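Local coordinates for uncharacterized HDOD domain protein (Geobacter sulfurreducens, PDB 3HC1), which is of unknown function but, as an HDOD protein of the HD superfamily, binds two iron ions and may be a metal-dependent phosphohydrolase, at residues V65-A68 against L72-A75; V157-N160 against E166-Q169; T137-P142 against R272-S277. One frame throughout, in Å; residues are numbered along the deposited sequence.

Contact 1: V65-A68 against L72-A75; sequences VHLA and LYSA
Ala68 and Tyr73 bring their CA atoms to 5.4 Å, where the end of helix 58-69 meets the short helix 71-74. Ala68 points its CB away from the 72-75 segment, so its backbone does the touching. The carbonyl O of Ala68 lies 3.4 Å from CB of Tyr73. The carbonyl O of Leu67 comes in obliquely at the Tyr73 ring and is 3.5 Å from its CD1. Both oxygens meet carbon here, and no hydrogen bond joins the two segments. Ser74 points its CB toward the 65-68 segment, but its OG is modelled too close to the O of Ala68, so the position of that hydroxyl is doubtful.

The side-chain part of the contact is Leu67 against Tyr73. One methyl of Leu67, CD1, packs 3.6 Å from CE1 of Tyr73, and its CG lies behind at 3.8 Å from the same CE1. Leu67 reaches the ring because its CG is anti to the backbone N (chi1 -174°), which brings CG and its methyls over to the tyrosine. The arrangement is a tight turn between two consecutive helices of the all-helical HDOD domain. Helix 82-108 packs on it, with Thr100 against Leu67, Ala85 and Leu89 against Ala68, and Leu93 against Tyr73. At its far end the Tyr73 hydroxyl is hydrogen-bonded to Glu96 of that helix. An alanine in place of Tyr73 would probably leave Leu67 CD1 without its aromatic neighbour and Glu96 without its hydroxyl partner.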
ATOM      1  N   VAL A  65     -19.131  -4.985   5.305  1.00 27.33           N
ATOM      2  CA  VAL A  65     -20.388  -4.765   4.554  1.00 29.07           C
ATOM      3  C   VAL A  65     -20.392  -3.382   3.846  1.00 29.94           C
ATOM      4  O   VAL A  65     -20.789  -3.279   2.678  1.00 27.99           O
ATOM      5  CB  VAL A  65     -21.621  -4.964   5.463  1.00 26.93           C
ATOM      6  CG1 VAL A  65     -22.914  -4.761   4.691  1.00 26.59           C
ATOM      7  CG2 VAL A  65     -21.567  -6.350   6.055  1.00 25.80           C
ATOM      8  N   HIS A  66     -19.876  -2.350   4.526  1.00 28.91           N
ATOM      9  CA  HIS A  66     -19.769  -1.009   3.931  1.00 30.12           C
ATOM     10  C   HIS A  66     -18.845  -0.968   2.692  1.00 29.60           C
ATOM     11  O   HIS A  66     -19.206  -0.445   1.648  1.00 29.55           O
ATOM     12  CB  HIS A  66     -19.331   0.010   4.993  1.00 29.57           C
ATOM     13  CG  HIS A  66     -19.128   1.393   4.468  1.00 33.84           C
ATOM     14  ND1 HIS A  66     -20.162   2.297   4.336  1.00 37.75           N
ATOM     15  CD2 HIS A  66     -18.012   2.028   4.035  1.00 36.67           C
ATOM     16  CE1 HIS A  66     -19.690   3.431   3.846  1.00 33.86           C
ATOM     17  NE2 HIS A  66     -18.391   3.290   3.642  1.00 44.84           N
ATOM     18  N   LEU A  67     -17.651  -1.523   2.811  1.00 29.36           N
ATOM     19  CA  LEU A  67     -16.717  -1.541   1.670  1.00 27.44           C
ATOM     20  C   LEU A  67     -17.291  -2.415   0.552  1.00 27.18           C
ATOM     21  O   LEU A  67     -17.205  -2.048  -0.598  1.00 27.42           O
ATOM     22  CB  LEU A  67     -15.360  -2.049   2.108  1.00 26.20           C
ATOM     23  CG  LEU A  67     -14.213  -2.020   1.105  1.00 29.79           C
ATOM     24  CD1 LEU A  67     -14.090  -0.598   0.444  1.00 31.57           C
ATOM     25  CD2 LEU A  67     -12.942  -2.440   1.835  1.00 20.13           C
ATOM     26  N   ALA A  68     -17.912  -3.547   0.917  1.00 27.99           N
ATOM     27  CA  ALA A  68     -18.508  -4.481  -0.048  1.00 28.13           C
ATOM     28  C   ALA A  68     -19.576  -3.775  -0.862  1.00 28.45           C
ATOM     29  O   ALA A  68     -19.650  -3.960  -2.079  1.00 27.76           O
ATOM     30  CB  ALA A  68     -19.125  -5.733   0.662  1.00 26.37           C
ATOM     31  N   LEU A  72     -17.180   0.359  -6.226  1.00 35.32           N
ATOM     32  CA  LEU A  72     -15.954  -0.307  -6.686  1.00 34.56           C
ATOM     33  C   LEU A  72     -15.985  -1.824  -6.474  1.00 33.26           C
ATOM     34  O   LEU A  72     -15.431  -2.592  -7.283  1.00 35.23           O
ATOM     35  CB  LEU A  72     -14.724   0.315  -5.984  1.00 31.94           C
ATOM     36  CG  LEU A  72     -13.317  -0.253  -6.274  1.00 36.46           C
ATOM     37  CD1 LEU A  72     -12.889  -0.019  -7.722  1.00 36.49           C
ATOM     38  CD2 LEU A  72     -12.273   0.360  -5.303  1.00 29.56           C
ATOM     39  N   TYR A  73     -16.602  -2.255  -5.380  1.00 31.64           N
ATOM     40  CA  TYR A  73     -16.688  -3.677  -5.064  1.00 32.71           C
ATOM     41  C   TYR A  73     -17.969  -4.312  -5.610  1.00 36.36           C
ATOM     42  O   TYR A  73     -17.913  -5.398  -6.197  1.00 34.52           O
ATOM     43  CB  TYR A  73     -16.546  -3.923  -3.545  1.00 33.36           C
ATOM     44  CG  TYR A  73     -15.101  -3.809  -3.128  1.00 34.47           C
ATOM     45  CD1 TYR A  73     -14.539  -2.565  -2.823  1.00 27.68           C
ATOM     46  CD2 TYR A  73     -14.273  -4.924  -3.126  1.00 36.21           C
ATOM     47  CE1 TYR A  73     -13.187  -2.438  -2.482  1.00 30.08           C
ATOM     48  CE2 TYR A  73     -12.922  -4.818  -2.776  1.00 32.49           C
ATOM     49  CZ  TYR A  73     -12.385  -3.581  -2.449  1.00 30.77           C
ATOM     50  OH  TYR A  73     -11.047  -3.494  -2.138  1.00 26.55           O
ATOM     51  N   SER A  74     -19.091  -3.614  -5.433  1.00 35.87           N
ATOM     52  CA  SER A  74     -20.435  -4.191  -5.636  1.00 37.19           C
ATOM     53  C   SER A  74     -21.045  -3.892  -6.964  1.00 38.00           C
ATOM     54  O   SER A  74     -21.871  -4.670  -7.444  1.00 41.04           O
ATOM     55  CB  SER A  74     -21.421  -3.579  -4.660  1.00 34.23           C
ATOM     56  OG  SER A  74     -21.349  -4.191  -3.422  1.00 40.54           O
ATOM     57  N   ALA A  75     -20.722  -2.721  -7.505  1.00 36.74           N
ATOM     58  CA  ALA A  75     -21.465  -2.166  -8.601  1.00 38.55           C
ATOM     59  C   ALA A  75     -22.823  -1.812  -8.017  1.00 38.37           C
ATOM     60  O   ALA A  75     -22.906  -1.418  -6.841  1.00 38.49           O
ATOM     61  CB  ALA A  75     -21.581  -3.191  -9.769  1.00 40.25           C
TER

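Contact 2: V157-N160 against E166-Q169; sequences VFIN and EFSQ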
ATOM      1  N   VAL A 157       3.987   5.446   8.677  1.00 19.01           N
ATOM      2  CA  VAL A 157       3.014   5.332   9.719  1.00 18.51           C
ATOM      3  C   VAL A 157       3.727   5.177  11.037  1.00 20.05           C
ATOM      4  O   VAL A 157       3.419   5.851  12.005  1.00 17.42           O
ATOM      5  CB  VAL A 157       2.012   4.157   9.507  1.00 18.53           C
ATOM      6  CG1 VAL A 157       1.133   3.987  10.750  1.00 17.74           C
ATOM      7  CG2 VAL A 157       1.143   4.464   8.306  1.00 16.55           C
ATOM      8  N   PHE A 158       4.731   4.317  11.063  1.00 20.05           N
ATOM      9  CA  PHE A 158       5.507   4.141  12.271  1.00 18.25           C
ATOM     10  C   PHE A 158       6.203   5.398  12.728  1.00 17.56           C
ATOM     11  O   PHE A 158       6.137   5.737  13.897  1.00 17.55           O
ATOM     12  CB  PHE A 158       6.564   3.048  12.074  1.00 23.17           C
ATOM     13  CG  PHE A 158       7.464   2.904  13.244  1.00 23.00           C
ATOM     14  CD1 PHE A 158       7.056   2.165  14.331  1.00 30.01           C
ATOM     15  CD2 PHE A 158       8.686   3.563  13.292  1.00 21.76           C
ATOM     16  CE1 PHE A 158       7.878   2.043  15.428  1.00 31.31           C
ATOM     17  CE2 PHE A 158       9.490   3.436  14.392  1.00 23.73           C
ATOM     18  CZ  PHE A 158       9.078   2.688  15.452  1.00 26.45           C
ATOM     19  N   ILE A 159       6.936   6.064  11.828  1.00 15.50           N
ATOM     20  CA  ILE A 159       7.694   7.227  12.224  1.00 16.57           C
ATOM     21  C   ILE A 159       6.724   8.342  12.691  1.00 17.60           C
ATOM     22  O   ILE A 159       7.018   9.043  13.674  1.00 18.77           O
ATOM     23  CB  ILE A 159       8.583   7.742  11.092  1.00 17.42           C
ATOM     24  CG1 ILE A 159       9.597   6.661  10.672  1.00 19.20           C
ATOM     25  CG2 ILE A 159       9.307   9.034  11.448  1.00 21.59           C
ATOM     26  CD1 ILE A 159      10.370   7.070   9.455  1.00 18.87           C
ATOM     27  N   ASN A 160       5.616   8.500  11.949  1.00 13.89           N
ATOM     28  CA  ASN A 160       4.610   9.563  12.200  1.00 14.42           C
ATOM     29  C   ASN A 160       3.987   9.405  13.589  1.00 14.77           C
ATOM     30  O   ASN A 160       3.872  10.371  14.336  1.00 15.89           O
ATOM     31  CB  ASN A 160       3.519   9.573  11.113  1.00 13.64           C
ATOM     32  CG  ASN A 160       2.546  10.762  11.262  1.00 15.69           C
ATOM     33  OD1 ASN A 160       2.955  11.914  11.528  1.00 17.18           O
ATOM     34  ND2 ASN A 160       1.278  10.489  11.093  1.00 13.35           N
ATOM     35  N   GLU A 166      10.351  13.588  16.330  1.00 33.47           N
ATOM     36  CA  GLU A 166      11.421  13.561  15.347  1.00 31.36           C
ATOM     37  C   GLU A 166      10.923  13.797  13.921  1.00 33.02           C
ATOM     38  O   GLU A 166      11.509  14.589  13.191  1.00 38.06           O
ATOM     39  CB  GLU A 166      12.148  12.198  15.384  1.00 34.92           C
ATOM     40  CG  GLU A 166      12.957  11.846  16.681  1.00 32.16           C
ATOM     41  CD  GLU A 166      12.101  11.476  17.917  1.00 42.16           C
ATOM     42  OE1 GLU A 166      10.977  10.963  17.784  1.00 35.85           O
ATOM     43  OE2 GLU A 166      12.567  11.693  19.057  1.00 55.25           O
ATOM     44  N   PHE A 167       9.865  13.085  13.503  1.00 29.14           N
ATOM     45  CA  PHE A 167       9.260  13.247  12.154  1.00 23.59           C
ATOM     46  C   PHE A 167       8.852  14.710  11.905  1.00 20.98           C
ATOM     47  O   PHE A 167       8.841  15.173  10.762  1.00 17.56           O
ATOM     48  CB  PHE A 167       8.007  12.383  12.068  1.00 20.94           C
ATOM     49  CG  PHE A 167       7.510  12.087  10.650  1.00 23.80           C
ATOM     50  CD1 PHE A 167       8.360  11.567   9.676  1.00 26.44           C
ATOM     51  CD2 PHE A 167       6.158  12.159  10.361  1.00 22.21           C
ATOM     52  CE1 PHE A 167       7.891  11.209   8.398  1.00 26.93           C
ATOM     53  CE2 PHE A 167       5.660  11.822   9.108  1.00 23.79           C
ATOM     54  CZ  PHE A 167       6.525  11.329   8.106  1.00 27.27           C
ATOM     55  N   SER A 168       8.451  15.403  12.980  1.00 24.68           N
ATOM     56  CA  SER A 168       8.159  16.858  12.896  1.00 29.99           C
ATOM     57  C   SER A 168       9.219  17.585  12.114  1.00 27.95           C
ATOM     58  O   SER A 168       8.896  18.458  11.335  1.00 28.30           O
ATOM     59  CB  SER A 168       8.082  17.524  14.278  1.00 29.80           C
ATOM     60  OG  SER A 168       6.966  17.018  14.967  1.00 34.54           O
ATOM     61  N   GLN A 169      10.475  17.220  12.362  1.00 28.35           N
ATOM     62  CA  GLN A 169      11.627  17.822  11.692  1.00 30.61           C
ATOM     63  C   GLN A 169      11.767  17.401  10.225  1.00 29.45           C
ATOM     64  O   GLN A 169      12.273  18.177   9.381  1.00 29.73           O
ATOM     65  CB  GLN A 169      12.928  17.463  12.450  1.00 31.55           C
TER
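Asn160 OD1 accepts a hydrogen bond from the backbone N of Leu114 and also lies against Phe167, 3.4 Å from ring atom CD2. The Asn160 amide and the ring are inclined by 59°, so they do not stack. CB of Asn160 adds an apolar touch, 3.7 Å from CE2 of Phe167. The backbone N of Asn160 sits over one face of the ring, 4.0 Å above its plane and displaced toward the rim.

Ile159 meets the other ortho carbon of the ring. Its CG2 methyl approaches obliquely and comes to 3.2 Å from CD1 of Phe167, a close approach for two carbons. CG2 reaches the ring from a position anti to the backbone N of Ile159, while CG1 lies beside that N (chi1 -61°). The two segments belong to consecutive helices, 154-162 and 164-177, joined by a short turn in the HDOD domain. Between the two segments the CA atoms come nearest at Asn160 and Phe167, 5.9 Å apart. Glu185 of helix 181-189 also touches Phe167. Ile159 touches Phe19 of helix 9-21, and its side chain is about 4 Å from that of His193, an iron ligand.

Contact 3: T137-P142 against R272-S277; sequences TGFLNP and RSLGGS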
ATOM      1  N   THR A 137      -2.153  -6.087 -16.663  1.00 19.75           N
ATOM      2  CA  THR A 137      -0.950  -6.711 -17.189  1.00 20.90           C
ATOM      3  C   THR A 137      -1.042  -8.230 -17.061  1.00 23.68           C
ATOM      4  O   THR A 137      -0.086  -8.937 -17.364  1.00 28.26           O
ATOM      5  CB  THR A 137       0.300  -6.153 -16.472  1.00 17.63           C
ATOM      6  OG1 THR A 137       0.232  -6.437 -15.056  1.00 22.45           O
ATOM      7  CG2 THR A 137       0.456  -4.629 -16.728  1.00 20.53           C
ATOM      8  N   GLY A 138      -2.177  -8.720 -16.571  1.00 25.21           N
ATOM      9  CA  GLY A 138      -2.450 -10.163 -16.450  1.00 26.08           C
ATOM     10  C   GLY A 138      -1.759 -10.865 -15.297  1.00 26.72           C
ATOM     11  O   GLY A 138      -1.576 -12.099 -15.332  1.00 25.06           O
ATOM     12  N   PHE A 139      -1.389 -10.112 -14.257  1.00 23.16           N
ATOM     13  CA  PHE A 139      -0.717 -10.709 -13.109  1.00 22.72           C
ATOM     14  C   PHE A 139      -1.738 -11.611 -12.387  1.00 22.93           C
ATOM     15  O   PHE A 139      -2.866 -11.209 -12.130  1.00 25.67           O
ATOM     16  CB  PHE A 139      -0.139  -9.626 -12.182  1.00 20.41           C
ATOM     17  CG  PHE A 139       0.676 -10.166 -11.079  1.00 15.77           C
ATOM     18  CD1 PHE A 139       1.984 -10.556 -11.298  1.00 28.13           C
ATOM     19  CD2 PHE A 139       0.144 -10.338  -9.816  1.00 17.22           C
ATOM     20  CE1 PHE A 139       2.749 -11.080 -10.259  1.00 21.88           C
ATOM     21  CE2 PHE A 139       0.901 -10.877  -8.781  1.00 19.62           C
ATOM     22  CZ  PHE A 139       2.208 -11.241  -9.006  1.00 23.55           C
ATOM     23  N   LEU A 140      -1.364 -12.859 -12.133  1.00 25.15           N
ATOM     24  CA  LEU A 140      -2.322 -13.890 -11.669  1.00 25.87           C
ATOM     25  C   LEU A 140      -2.985 -13.749 -10.265  1.00 26.58           C
ATOM     26  O   LEU A 140      -4.118 -14.220 -10.031  1.00 26.41           O
ATOM     27  CB  LEU A 140      -1.674 -15.297 -11.816  1.00 28.05           C
ATOM     28  CG  LEU A 140      -1.677 -15.825 -13.264  1.00 33.13           C
ATOM     29  CD1 LEU A 140      -1.216 -17.321 -13.369  1.00 33.62           C
ATOM     30  CD2 LEU A 140      -3.058 -15.669 -13.912  1.00 34.10           C
ATOM     31  N   ASN A 141      -2.307 -13.138  -9.323  1.00 24.74           N
ATOM     32  CA  ASN A 141      -2.893 -12.989  -7.998  1.00 28.33           C
ATOM     33  C   ASN A 141      -2.852 -11.522  -7.619  1.00 26.78           C
ATOM     34  O   ASN A 141      -1.965 -11.113  -6.868  1.00 32.08           O
ATOM     35  CB  ASN A 141      -2.119 -13.851  -6.998  1.00 29.03           C
ATOM     36  CG  ASN A 141      -2.401 -15.334  -7.159  1.00 35.81           C
ATOM     37  OD1 ASN A 141      -1.544 -16.092  -7.605  1.00 47.30           O
ATOM     38  ND2 ASN A 141      -3.614 -15.755  -6.801  1.00 47.99           N
ATOM     39  N   PRO A 142      -3.786 -10.713  -8.166  1.00 26.21           N
ATOM     40  CA  PRO A 142      -3.717  -9.257  -7.946  1.00 24.53           C
ATOM     41  C   PRO A 142      -3.963  -8.806  -6.503  1.00 25.08           C
ATOM     42  O   PRO A 142      -3.526  -7.704  -6.129  1.00 21.56           O
ATOM     43  CB  PRO A 142      -4.795  -8.689  -8.867  1.00 27.09           C
ATOM     44  CG  PRO A 142      -5.653  -9.892  -9.306  1.00 28.98           C
ATOM     45  CD  PRO A 142      -4.840 -11.106  -9.135  1.00 26.29           C
ATOM     46  N   ARG A 272       9.785  -8.230 -18.078  1.00 25.22           N
ATOM     47  CA  ARG A 272      10.800  -9.243 -17.804  1.00 27.59           C
ATOM     48  C   ARG A 272      10.250 -10.295 -16.800  1.00 26.04           C
ATOM     49  O   ARG A 272      10.639 -11.462 -16.877  1.00 24.90           O
ATOM     50  CB  ARG A 272      12.105  -8.610 -17.307  1.00 27.89           C
ATOM     51  CG  ARG A 272      12.226  -8.552 -15.796  1.00 36.13           C
ATOM     52  CD  ARG A 272      13.401  -7.727 -15.289  1.00 34.67           C
ATOM     53  NE  ARG A 272      13.423  -7.682 -13.804  1.00 25.79           N
ATOM     54  CZ  ARG A 272      14.096  -6.773 -13.085  1.00 29.79           C
ATOM     55  NH1 ARG A 272      14.776  -5.803 -13.689  1.00 29.61           N
ATOM     56  NH2 ARG A 272      14.086  -6.811 -11.734  1.00 28.18           N
ATOM     57  N   SER A 273       9.356  -9.895 -15.884  1.00 22.44           N
ATOM     58  CA  SER A 273       8.801 -10.806 -14.867  1.00 25.14           C
ATOM     59  C   SER A 273       7.670 -11.706 -15.422  1.00 27.13           C
ATOM     60  O   SER A 273       7.462 -12.823 -14.954  1.00 24.66           O
ATOM     61  CB  SER A 273       8.271 -10.027 -13.637  1.00 22.99           C
ATOM     62  OG  SER A 273       9.224  -9.109 -13.087  1.00 25.05           O
ATOM     63  N   LEU A 274       6.925 -11.184 -16.386  1.00 30.06           N
ATOM     64  CA  LEU A 274       5.754 -11.835 -16.956  1.00 30.73           C
ATOM     65  C   LEU A 274       6.014 -11.988 -18.453  1.00 32.63           C
ATOM     66  O   LEU A 274       5.537 -11.188 -19.257  1.00 31.34           O
ATOM     67  CB  LEU A 274       4.501 -10.975 -16.701  1.00 31.31           C
ATOM     68  CG  LEU A 274       4.209 -10.607 -15.229  1.00 36.46           C
ATOM     69  CD1 LEU A 274       2.986  -9.650 -15.082  1.00 28.64           C
ATOM     70  CD2 LEU A 274       4.033 -11.881 -14.374  1.00 38.44           C
ATOM     71  N   GLY A 275       6.774 -13.024 -18.814  1.00 34.00           N
ATOM     72  CA  GLY A 275       7.217 -13.253 -20.202  1.00 36.34           C
ATOM     73  C   GLY A 275       6.113 -13.233 -21.268  1.00 37.17           C
ATOM     74  O   GLY A 275       6.334 -12.758 -22.399  1.00 37.97           O
ATOM     75  N   GLY A 276       4.931 -13.740 -20.908  1.00 35.90           N
ATOM     76  CA  GLY A 276       3.781 -13.792 -21.825  1.00 36.32           C
ATOM     77  C   GLY A 276       2.852 -12.571 -21.833  1.00 36.89           C
ATOM     78  O   GLY A 276       1.997 -12.462 -22.712  1.00 34.89           O
ATOM     79  N   SER A 277       3.012 -11.652 -20.880  1.00 36.80           N
ATOM     80  CA  SER A 277       2.071 -10.517 -20.760  1.00 39.46           C
ATOM     81  C   SER A 277       2.223  -9.459 -21.861  1.00 38.96           C
ATOM     82  O   SER A 277       3.325  -8.945 -22.142  1.00 38.70           O
ATOM     83  CB  SER A 277       2.132  -9.856 -19.379  1.00 39.90           C
ATOM     84  OG  SER A 277       3.253  -9.013 -19.246  1.00 46.91           O
TER
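Thr137 and Ser277 bring two chain turns together, with CA atoms 6.0 Å apart, and Phe139 lies across from Leu274 at 7.6 Å between CA atoms. Helix 116-136 ends here in a Schellman motif. Gly138 takes the positive phi (77°) that this motif needs. On the other side helix 266-273 runs out at Leu274, which opens a type I beta turn closing at Ser277.

The backbone O of Thr137 faces the second segment. It lies 3.1 Å from CB of Ser277 and 3.9 Å from CD1 of Leu274. Neither contact is a hydrogen bond. The Thr137 hydroxyl is turned to its own helix, bonded to the carbonyl O of Ile133. The apolar part of the contact is Leu274 on Phe139. CD2 of Leu274 comes to the edge of the Phe139 ring, near its plane, 3.9 Å from CD1. Leu274 CG is anti to its own carbonyl carbon (chi1 -55°), and both methyls end close to that one ring carbon. The ring also packs on Ala229 and Ile230 of helix 229-243 and on Ala134.

Ser277 bonds within its own turn. The carbonyl O of Leu274 accepts from Ser277 N at 3.0 Å and from Ser277 OG at 3.2 Å. The hydroxyl approaches in the carbonyl plane, on a lone pair. The two bonds on one oxygen probably steady the turn. No hydrogen bond crosses between the segments, so between them the contact is van der Waals packing, while the hydroxyls of Thr137 and Ser277 each bond on their own side.

The three contacts are spread over an all-helical chain and do not touch. Contact 1 closes before contact 2 opens. Contact 2 lies inside the long loop that contact 3 closes. The centres of contacts 1 and 2 are 33 Å apart, and those of contacts 2 and 3 are 36 Å apart on opposite sides of the chain's centre. The centres of contacts 1 and 3 are 26 Å apart, their nearest atoms about 9 Å. Helix 116-136 runs through all three settings: it touches Leu67, Asn160 and Phe139, and it carries the iron ligand His122. Contacts 1 and 2 join neighbouring helices, whereas contact 3 ties distant parts of the sequence. Contact 2 alone borders the di-iron site.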